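Local coordinates for uncharacterized protein (Legionella pneumophila subsp. pneumophila, PDB 4HFV) that is of uncertain biochemical function but is a putative effector of the Dot/Icm type IV secretion system and may take part in metaeffector activity, at residues I21-I24 / K25-N28; K43-R47 / E48-Q52; L56-T59 / I60-L63; E69-D72 / K73-L77. All blocks are in the same frame, centred on the assembly; numbering follows the deposited sequence. Where two conformers were deposited one is given.

Overall arrangement
From the N terminus, contact 1 (21-28) forms the last two turns of helix 9-27 and its exit, contact 2 (43-52) joins the preceding loop to the start of helix 49-64, contact 3 (56-63) occupies the far part of that helix, and contact 4 (69-77) opens helix 70-90. Each is local, so none closes a long loop, and they run in series without nesting or crossing. V45 of contact 2 packs on L23 and I24 of contact 1, where E44 probably also bonds H27 and N28; L63 and I60 of contact 3 pack on V76 and L77 of contact 4. Contacts 2 and 4 lie on opposite sides of the chain's centre, about 25 Å apart between centres.

Contact 1 of 4, residues I21-I24 / K25-N28; sequences ITLI and KSHN
The flat peptide carbonyl of I24 meets two backbone donors from quite different directions. N28 N lies in the carbonyl plane, 3.1 Å from I24 O. H27 N stands above that plane, 58° out of it and off the lone pairs, although its distance to I24 O is also 3.1 Å. One residue earlier, the L23 carbonyl takes a side-chain donor: S26 OG gives its proton to L23 O at 2.8 Å, tilted 25° from the plane. A chi1 of 70°, with OG between the backbone N and the carbonyl carbon, turns the S26 hydroxyl back toward the preceding turn, which the short serine side chain is suited to do. S26 N itself bonds T22 O at 2.8 Å and adds only a weak bond to L23 O. This is the C-terminal end of helix 9-27: K25 N on I21 O, S26 N and N28 N keep i to i-4 bonds, while H27 N takes the i-3 oxygen of I24. On another face, K25 and I21 project together from the helix, with K25 CD 4.0 Å from I21 CG2; the lysine's methylenes flank the branched isoleucine while its ammonium heads outward. I24 is buried and touches A31 and S41 of the following loop. Beyond the helix end, N28 OD1 accepts from K30 N, and E44 probably receives both N28 ND2 and, in the modelled conformer, H27 ND1.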
loop_
_atom_site.group_PDB
_atom_site.type_symbol
_atom_site.label_atom_id
_atom_site.label_comp_id
_atom_site.label_asym_id
_atom_site.label_seq_id
_atom_site.Cartn_x
_atom_site.Cartn_y
_atom_site.Cartn_z
ATOM N N ILE A 21 -17.981 30.019 1.819
ATOM C CA ILE A 21 -18.773 31.261 1.716
ATOM C C ILE A 21 -18.018 32.470 2.305
ATOM O O ILE A 21 -18.040 33.577 1.755
ATOM C CB ILE A 21 -20.119 31.032 2.410
ATOM C CG1 ILE A 21 -20.985 30.093 1.518
ATOM C CG2 ILE A 21 -20.817 32.342 2.716
ATOM C CD1 ILE A 21 -22.178 29.559 2.203
ATOM N N THR A 22 -17.366 32.266 3.439
ATOM C CA THR A 22 -16.682 33.368 4.107
ATOM C C THR A 22 -15.480 33.784 3.248
ATOM O O THR A 22 -15.242 34.959 3.040
ATOM C CB THR A 22 -16.234 32.927 5.530
ATOM O OG1 THR A 22 -17.417 32.750 6.328
ATOM C CG2 THR A 22 -15.306 34.004 6.180
ATOM N N LEU A 23 -14.751 32.789 2.731
ATOM C CA LEU A 23 -13.607 33.021 1.830
ATOM C C LEU A 23 -14.039 33.833 0.606
ATOM O O LEU A 23 -13.381 34.786 0.209
ATOM C CB LEU A 23 -12.984 31.661 1.371
ATOM C CG LEU A 23 -11.619 31.778 0.648
ATOM C CD1 LEU A 23 -10.541 32.409 1.597
ATOM C CD2 LEU A 23 -11.145 30.429 0.113
ATOM N N ILE A 24 -15.149 33.453 -0.001
ATOM C CA ILE A 24 -15.676 34.160 -1.148
ATOM C C ILE A 24 -15.985 35.630 -0.784
ATOM O O ILE A 24 -15.607 36.567 -1.500
ATOM C CB ILE A 24 -16.952 33.447 -1.683
ATOM C CG1 ILE A 24 -16.583 32.136 -2.416
ATOM C CG2 ILE A 24 -17.729 34.340 -2.647
ATOM C CD1 ILE A 24 -17.758 31.157 -2.529
ATOM N N LYS A 25 -16.673 35.809 0.343
ATOM C CA LYS A 25 -17.091 37.110 0.788
ATOM C C LYS A 25 -15.912 37.981 1.229
ATOM O O LYS A 25 -16.034 39.195 1.150
ATOM C CB LYS A 25 -18.168 36.987 1.875
ATOM C CG LYS A 25 -19.560 36.720 1.300
ATOM C CD LYS A 25 -20.554 36.286 2.388
ATOM C CE LYS A 25 -22.002 36.177 1.856
ATOM N NZ LYS A 25 -22.944 35.877 2.976
ATOM N N SER A 26 -14.797 37.374 1.665
ATOM C CA SER A 26 -13.606 38.153 2.045
ATOM C C SER A 26 -13.016 38.857 0.829
ATOM O O SER A 26 -12.336 39.848 0.980
ATOM C CB SER A 26 -12.517 37.313 2.753
ATOM O OG SER A 26 -11.882 36.410 1.857
ATOM N N HIS A 27 -13.263 38.341 -0.373
ATOM C CA HIS A 27 -12.849 39.056 -1.598
ATOM C C HIS A 27 -13.951 39.996 -2.117
ATOM O O HIS A 27 -13.664 41.103 -2.581
ATOM C CB HIS A 27 -12.407 38.086 -2.727
ATOM C CG HIS A 27 -12.081 38.783 -4.017
ATOM N ND1 HIS A 27 -12.859 38.660 -5.150
ATOM C CD2 HIS A 27 -11.087 39.651 -4.337
ATOM C CE1 HIS A 27 -12.347 39.403 -6.116
ATOM N NE2 HIS A 27 -11.279 40.023 -5.647
ATOM N N ASN A 28 -15.209 39.566 -2.027
ATOM C CA ASN A 28 -16.311 40.332 -2.573
ATOM C C ASN A 28 -17.510 40.226 -1.658
ATOM O O ASN A 28 -18.207 39.210 -1.667
ATOM C CB ASN A 28 -16.695 39.838 -3.981
ATOM C CG ASN A 28 -17.837 40.630 -4.604
ATOM O OD1 ASN A 28 -18.284 41.655 -4.068
ATOM N ND2 ASN A 28 -18.305 40.172 -5.763
#

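Contact 2 of 4, residues K43-R47 / E48-Q52; sequences KEVSR and ERQPQ
Q50 and V45 run antiparallel past one another, Q50 CG lying 3.6 Å from V45 CG2. With CG anti to its own carbonyl carbon (chi1 -76°) and the chain extended beyond it, the glutamine reaches back along the preceding loop, and Q50 NE2 donates to V45 O at 2.9 Å. The bond is nearly straight, 165° at the hydrogen, and V45 O lies in the plane of the amide. Water 1 accepts from the same NE2 and donates to K43 O; together the two bonds would hold the amide's rotation. S46 caps the start of helix 49-64: its chi1 of 72° turns OG toward the incoming turn, where it accepts from R49 N at 3.2 Å. Water 2 lies within bonding distance of both S46 OG and E48 OE1, its proton arrangement left open, and also sits over one face of the R49 guanidinium. R49 is bent at chi2, which brings R49 NH1 to Q52 OE1 at 2.8 Å; E48 OE1 is a long, purely electrostatic partner, well out of the guanidinium plane. Elsewhere R49 NE bonds a citrate, probably from the crystallisation liquor. P51 has no N-H to offer R47 O, and P51 CD rests 3.1 Å from that oxygen. The serine hydroxyl thus serves an amide of the first turn that has no residue four places back within the helix, and the negative charge of E48 is likely to be favourable near the helix's positive end.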
loop_
_atom_site.group_PDB
_atom_site.type_symbol
_atom_site.label_atom_id
_atom_site.label_comp_id
_atom_site.label_asym_id
_atom_site.label_seq_id
_atom_site.Cartn_x
_atom_site.Cartn_y
_atom_site.Cartn_z
ATOM N N LYS A 43 -14.851 31.457 -8.526
ATOM C CA LYS A 43 -14.052 32.437 -9.245
ATOM C C LYS A 43 -13.606 33.629 -8.349
ATOM O O LYS A 43 -12.638 34.338 -8.659
ATOM C CB LYS A 43 -14.864 32.930 -10.448
ATOM C CG LYS A 43 -16.294 33.368 -10.044
ATOM C CD LYS A 43 -17.113 33.980 -11.185
ATOM C CE LYS A 43 -18.408 34.618 -10.659
ATOM N NZ LYS A 43 -19.358 34.867 -11.788
ATOM N N GLU A 44 -14.309 33.840 -7.235
ATOM C CA GLU A 44 -14.017 34.960 -6.336
ATOM C C GLU A 44 -12.798 34.756 -5.441
ATOM O O GLU A 44 -12.220 35.737 -4.973
ATOM C CB GLU A 44 -15.230 35.258 -5.452
ATOM C CG GLU A 44 -16.455 35.705 -6.238
ATOM C CD GLU A 44 -16.383 37.140 -6.749
ATOM O OE1 GLU A 44 -15.368 37.872 -6.596
ATOM O OE2 GLU A 44 -17.392 37.555 -7.311
ATOM N N VAL A 45 -12.391 33.507 -5.238
ATOM C CA VAL A 45 -11.246 33.208 -4.370
ATOM C C VAL A 45 -9.936 33.183 -5.163
ATOM O O VAL A 45 -9.941 33.179 -6.397
ATOM C CB VAL A 45 -11.478 31.910 -3.554
ATOM C CG1 VAL A 45 -12.830 31.973 -2.849
ATOM C CG2 VAL A 45 -11.383 30.661 -4.432
ATOM N N SER A 46 -8.811 33.225 -4.458
ATOM C CA SER A 46 -7.502 33.276 -5.123
ATOM C C SER A 46 -7.249 32.055 -6.012
ATOM O O SER A 46 -7.786 30.978 -5.777
ATOM C CB SER A 46 -6.392 33.371 -4.086
ATOM O OG SER A 46 -6.258 32.131 -3.408
ATOM N N ARG A 47 -6.393 32.217 -7.015
ATOM C CA ARG A 47 -6.105 31.134 -7.966
ATOM C C ARG A 47 -5.628 29.931 -7.180
ATOM O O ARG A 47 -6.045 28.790 -7.408
ATOM C CB ARG A 47 -5.077 31.604 -9.014
ATOM C CG ARG A 47 -4.620 30.514 -9.984
ATOM C CD ARG A 47 -4.016 31.089 -11.267
ATOM N NE ARG A 47 -3.414 30.061 -12.125
ATOM C CZ ARG A 47 -2.801 30.315 -13.280
ATOM N NH1 ARG A 47 -2.708 31.565 -13.712
ATOM N NH2 ARG A 47 -2.279 29.330 -14.004
ATOM N N GLU A 48 -4.820 30.180 -6.165
ATOM C CA GLU A 48 -4.342 29.097 -5.317
ATOM C C GLU A 48 -5.450 28.293 -4.590
ATOM O O GLU A 48 -5.387 27.031 -4.451
ATOM C CB GLU A 48 -3.400 29.712 -4.297
ATOM C CG GLU A 48 -2.799 28.748 -3.322
ATOM C CD GLU A 48 -1.719 29.428 -2.486
ATOM O OE1 GLU A 48 -2.043 30.416 -1.768
ATOM O OE2 GLU A 48 -0.548 28.995 -2.582
ATOM N N ARG A 49 -6.447 28.990 -4.061
ATOM C CA ARG A 49 -7.505 28.340 -3.288
ATOM C C ARG A 49 -8.562 27.706 -4.186
ATOM O O ARG A 49 -9.298 26.845 -3.759
ATOM C CB ARG A 49 -8.204 29.376 -2.363
ATOM C CG ARG A 49 -7.381 29.783 -1.144
ATOM C CD ARG A 49 -7.283 28.721 0.016
ATOM N NE ARG A 49 -6.217 29.226 0.879
ATOM C CZ ARG A 49 -4.939 28.846 0.808
ATOM N NH1 ARG A 49 -4.544 27.851 -0.016
ATOM N NH2 ARG A 49 -4.052 29.451 1.589
ATOM N N GLN A 50 -8.644 28.163 -5.428
ATOM C CA GLN A 50 -9.697 27.691 -6.322
ATOM C C GLN A 50 -9.753 26.165 -6.429
ATOM O O GLN A 50 -10.793 25.594 -6.161
ATOM C CB GLN A 50 -9.596 28.347 -7.702
ATOM C CG GLN A 50 -10.098 29.779 -7.642
ATOM C CD GLN A 50 -9.990 30.498 -8.973
ATOM O OE1 GLN A 50 -9.844 29.874 -10.008
ATOM N NE2 GLN A 50 -10.085 31.817 -8.943
ATOM N N PRO A 51 -8.627 25.499 -6.751
ATOM C CA PRO A 51 -8.793 24.051 -6.900
ATOM C C PRO A 51 -9.052 23.348 -5.578
ATOM O O PRO A 51 -9.725 22.298 -5.581
ATOM C CB PRO A 51 -7.476 23.586 -7.575
ATOM C CG PRO A 51 -6.477 24.658 -7.326
ATOM C CD PRO A 51 -7.289 25.955 -7.158
ATOM N N GLN A 52 -8.554 23.881 -4.465
ATOM C CA GLN A 52 -8.827 23.246 -3.184
ATOM C C GLN A 52 -10.315 23.326 -2.883
ATOM O O GLN A 52 -10.939 22.355 -2.455
ATOM C CB GLN A 52 -8.020 23.917 -2.095
ATOM C CG GLN A 52 -6.539 23.816 -2.330
ATOM C CD GLN A 52 -5.758 24.695 -1.385
ATOM O OE1 GLN A 52 -6.221 25.770 -0.997
ATOM N NE2 GLN A 52 -4.575 24.230 -0.976
HETATM O O HOH W 1 -10.219 34.074 -10.628
HETATM O O HOH W 2 -4.160 32.023 -1.684
#

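Contact 3 of 4, residues L56-T59 / I60-L63; sequences LLKT and IELL
The backbone here is regular alpha helix, and four consecutive i to i-4 bonds stitch residues 56-59 to 60-63. I60 N donates to L56 O at 3.0 Å, E61 N and L62 N follow on L57 O and K58 O, and L63 N closes the set on T59 O at 2.9 Å in a nearly straight bond (173°). On the polar side, K58 and E61 project together from the helix. K58 starts out with CG anti to its backbone N, then bends at chi2 (62°) and chi3, and this curl brings K58 NZ to E61 OE1 at 2.9 Å. The lysine meets the carboxylate on its syn side, 27° out of plane, in an i to i+3 salt bridge. The same lysine's aliphatic part passes at a slant to L62, with K58 CG 3.9 Å from L62 CD1; L62, only partly exposed, also touches F133. Around the helix, T59 CG2 and L63 CD1 run together at 3.7 Å; the threonine's methyl joins the nonpolar face while its hydroxyl bonds V55 O one turn back. I60, L56, L57 and L63 are buried, I60 against Y9 and L77, L56 against L80 and I84, L57 against I20, and L63 against F133. Such an amphipathic distribution lets helix 49-64 pack against helices 9-27, 70-90 and 120-136, while the charged pair is held to one edge, where the two groups would largely offset each other's charge.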
loop_
_atom_site.group_PDB
_atom_site.type_symbol
_atom_site.label_atom_id
_atom_site.label_comp_id
_atom_site.label_asym_id
_atom_site.label_seq_id
_atom_site.Cartn_x
_atom_site.Cartn_y
_atom_site.Cartn_z
ATOM N N LEU A 56 -12.944 20.094 -2.649
ATOM C CA LEU A 56 -13.788 19.912 -1.474
ATOM C C LEU A 56 -15.262 19.833 -1.846
ATOM O O LEU A 56 -15.961 18.943 -1.385
ATOM C CB LEU A 56 -13.595 21.059 -0.466
ATOM C CG LEU A 56 -12.342 20.952 0.393
ATOM C CD1 LEU A 56 -11.967 22.331 1.064
ATOM C CD2 LEU A 56 -12.670 19.907 1.421
ATOM N N LEU A 57 -15.732 20.764 -2.671
ATOM C CA LEU A 57 -17.113 20.762 -3.104
ATOM C C LEU A 57 -17.457 19.563 -3.995
ATOM O O LEU A 57 -18.589 19.040 -3.926
ATOM C CB LEU A 57 -17.475 22.093 -3.801
ATOM C CG LEU A 57 -17.460 23.382 -2.940
ATOM C CD1 LEU A 57 -17.671 24.667 -3.791
ATOM C CD2 LEU A 57 -18.480 23.292 -1.891
ATOM N N LYS A 58 -16.571 19.148 -4.888
ATOM C CA LYS A 58 -16.869 17.960 -5.696
ATOM C C LYS A 58 -16.924 16.713 -4.803
ATOM O O LYS A 58 -17.787 15.843 -4.969
ATOM C CB LYS A 58 -15.849 17.732 -6.805
ATOM C CG LYS A 58 -16.139 16.562 -7.670
ATOM C CD LYS A 58 -17.453 16.653 -8.448
ATOM C CE LYS A 58 -17.497 17.893 -9.315
ATOM N NZ LYS A 58 -18.756 17.905 -10.142
ATOM N N THR A 59 -16.016 16.654 -3.854
ATOM C CA THR A 59 -15.981 15.539 -2.899
ATOM C C THR A 59 -17.306 15.479 -2.164
ATOM O O THR A 59 -17.920 14.420 -2.085
ATOM C CB THR A 59 -14.735 15.633 -1.979
ATOM O OG1 THR A 59 -13.583 15.337 -2.762
ATOM C CG2 THR A 59 -14.779 14.692 -0.793
ATOM N N ILE A 60 -17.778 16.615 -1.654
ATOM C CA ILE A 60 -19.048 16.645 -0.962
ATOM C C ILE A 60 -20.237 16.214 -1.828
ATOM O O ILE A 60 -21.080 15.432 -1.391
ATOM C CB ILE A 60 -19.302 18.055 -0.404
ATOM C CG1 ILE A 60 -18.443 18.297 0.849
ATOM C CG2 ILE A 60 -20.734 18.214 -0.098
ATOM C CD1 ILE A 60 -18.263 19.823 1.195
ATOM N N GLU A 61 -20.313 16.724 -3.059
ATOM C CA GLU A 61 -21.364 16.313 -4.016
ATOM C C GLU A 61 -21.343 14.777 -4.251
ATOM O O GLU A 61 -22.386 14.102 -4.343
ATOM C CB GLU A 61 -21.123 17.052 -5.346
ATOM C CG GLU A 61 -22.163 16.810 -6.467
ATOM C CD GLU A 61 -21.670 17.277 -7.857
ATOM O OE1 GLU A 61 -20.680 18.029 -7.937
ATOM O OE2 GLU A 61 -22.262 16.885 -8.886
ATOM N N LEU A 62 -20.156 14.213 -4.374
ATOM C CA LEU A 62 -20.055 12.791 -4.724
ATOM C C LEU A 62 -20.447 11.932 -3.515
ATOM O O LEU A 62 -21.193 10.952 -3.633
ATOM C CB LEU A 62 -18.648 12.440 -5.240
ATOM C CG LEU A 62 -18.254 13.014 -6.626
ATOM C CD1 LEU A 62 -16.751 12.837 -6.910
ATOM C CD2 LEU A 62 -19.088 12.416 -7.733
ATOM N N LEU A 63 -19.958 12.304 -2.343
ATOM C CA LEU A 63 -20.359 11.593 -1.131
ATOM C C LEU A 63 -21.867 11.684 -0.905
ATOM O O LEU A 63 -22.502 10.689 -0.556
ATOM C CB LEU A 63 -19.563 12.108 0.073
ATOM C CG LEU A 63 -18.067 11.804 -0.001
ATOM C CD1 LEU A 63 -17.274 12.550 0.995
ATOM C CD2 LEU A 63 -17.782 10.261 0.151
#

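Contact 4 of 4, residues E69-D72 / K73-L77; sequences EPED and KARVL
E71 and R75 form an i to i+4 salt bridge, R75 NH1 standing 2.7 Å from E71 OE2. Exposed E71 carries the open side, whereas R75 is partly covered by A129 and L6. The oxygen lies at the edge of the guanidinium, in its plane, but is used on its anti side, and the two flat groups are turned 74° apart. R75's bend at chi3 (-59°) sets one guanidinium face over E71 O. Water 3, also in the guanidinium plane but beyond NH2, accepts from R75 NH2 and donates to D72 OD1; D72 has a second conformer, which makes this bridge less certain. The R75 side chain is about 10 Å from that of R176, seen binding succinate in a structure of this protein. On the tight side A74, V76 and L77 are buried, as suits a compact alanine and branched aliphatics; A74 CB meets the preceding turn 3.4 Å from P70 O. E69 is the N-cap, and E69 O takes K73 N at 3.0 Å with a hydrogen angle of 175°, while P70, lacking an N-H, fits the first helical position. Among the neighbouring helices, V76 packs on L63 of helix 49-64 and on L130 and F133 of helix 120-136, and L77 meets Y9, L12 and I16 of helix 9-27.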
loop_
_atom_site.group_PDB
_atom_site.type_symbol
_atom_site.label_atom_id
_atom_site.label_comp_id
_atom_site.label_asym_id
_atom_site.label_seq_id
_atom_site.Cartn_x
_atom_site.Cartn_y
_atom_site.Cartn_z
ATOM N N GLU A 69 -21.969 4.529 4.020
ATOM C CA GLU A 69 -22.451 4.709 5.388
ATOM C C GLU A 69 -21.854 5.965 6.041
ATOM O O GLU A 69 -20.776 6.422 5.678
ATOM C CB GLU A 69 -22.118 3.480 6.228
ATOM C CG GLU A 69 -22.890 2.213 5.787
ATOM C CD GLU A 69 -24.406 2.366 5.954
ATOM O OE1 GLU A 69 -25.141 2.208 4.948
ATOM O OE2 GLU A 69 -24.859 2.653 7.094
ATOM N N PRO A 70 -22.561 6.529 7.026
ATOM C CA PRO A 70 -22.112 7.842 7.514
ATOM C C PRO A 70 -20.648 7.912 7.937
ATOM O O PRO A 70 -19.987 8.952 7.759
ATOM C CB PRO A 70 -23.012 8.080 8.735
ATOM C CG PRO A 70 -24.272 7.235 8.464
ATOM C CD PRO A 70 -23.728 6.015 7.763
ATOM N N GLU A 71 -20.149 6.853 8.559
ATOM C CA GLU A 71 -18.781 6.900 9.062
ATOM C C GLU A 71 -17.753 6.892 7.913
ATOM O O GLU A 71 -16.710 7.528 8.009
ATOM C CB GLU A 71 -18.512 5.740 10.028
ATOM C CG GLU A 71 -17.060 5.721 10.535
ATOM C CD GLU A 71 -16.795 4.612 11.557
ATOM O OE1 GLU A 71 -17.625 4.442 12.472
ATOM O OE2 GLU A 71 -15.764 3.902 11.434
ATOM N N ASP A 72 -18.049 6.165 6.838
ATOM C CA ASP A 72 -17.155 6.132 5.679
ATOM C C ASP A 72 -17.184 7.482 4.949
ATOM O O ASP A 72 -16.140 8.002 4.558
ATOM C CB ASP A 72 -17.540 4.964 4.758
ATOM C CG ASP A 72 -16.749 4.935 3.451
ATOM O OD1 ASP A 72 -15.598 5.447 3.381
ATOM O OD2 ASP A 72 -17.300 4.363 2.485
ATOM N N LYS A 73 -18.371 8.072 4.813
ATOM C CA LYS A 73 -18.493 9.441 4.308
ATOM C C LYS A 73 -17.673 10.404 5.173
ATOM O O LYS A 73 -16.901 11.230 4.674
ATOM C CB LYS A 73 -19.956 9.891 4.287
ATOM C CG LYS A 73 -20.821 9.228 3.242
ATOM C CD LYS A 73 -22.280 9.574 3.449
ATOM C CE LYS A 73 -22.609 10.953 2.957
ATOM N NZ LYS A 73 -24.030 11.300 3.329
ATOM N N ALA A 74 -17.797 10.279 6.484
ATOM C CA ALA A 74 -17.037 11.179 7.359
ATOM C C ALA A 74 -15.534 10.988 7.191
ATOM O O ALA A 74 -14.726 11.964 7.133
ATOM C CB ALA A 74 -17.475 10.990 8.829
ATOM N N ARG A 75 -15.109 9.726 7.125
ATOM C CA ARG A 75 -13.676 9.450 6.998
ATOM C C ARG A 75 -13.088 10.103 5.752
ATOM O O ARG A 75 -12.031 10.743 5.815
ATOM C CB ARG A 75 -13.381 7.947 7.005
ATOM C CG ARG A 75 -11.858 7.682 7.068
ATOM C CD ARG A 75 -11.496 6.225 7.422
ATOM N NE ARG A 75 -12.032 5.810 8.719
ATOM C CZ ARG A 75 -13.128 5.066 8.890
ATOM N NH1 ARG A 75 -13.514 4.769 10.132
ATOM N NH2 ARG A 75 -13.841 4.625 7.845
ATOM N N VAL A 76 -13.787 9.982 4.624
ATOM C CA VAL A 76 -13.336 10.665 3.423
ATOM C C VAL A 76 -13.260 12.179 3.559
ATOM O O VAL A 76 -12.220 12.796 3.209
ATOM C CB VAL A 76 -14.152 10.281 2.187
ATOM C CG1 VAL A 76 -13.685 11.085 0.956
ATOM C CG2 VAL A 76 -14.009 8.741 1.915
ATOM N N LEU A 77 -14.332 12.813 4.032
ATOM C CA LEU A 77 -14.330 14.278 4.105
ATOM C C LEU A 77 -13.310 14.778 5.142
ATOM O O LEU A 77 -12.584 15.717 4.867
ATOM C CB LEU A 77 -15.738 14.846 4.324
ATOM C CG LEU A 77 -15.899 16.366 4.176
ATOM C CD1 LEU A 77 -15.446 16.926 2.791
ATOM C CD2 LEU A 77 -17.334 16.784 4.454
HETATM O O HOH W 3 -13.993 4.869 5.287
#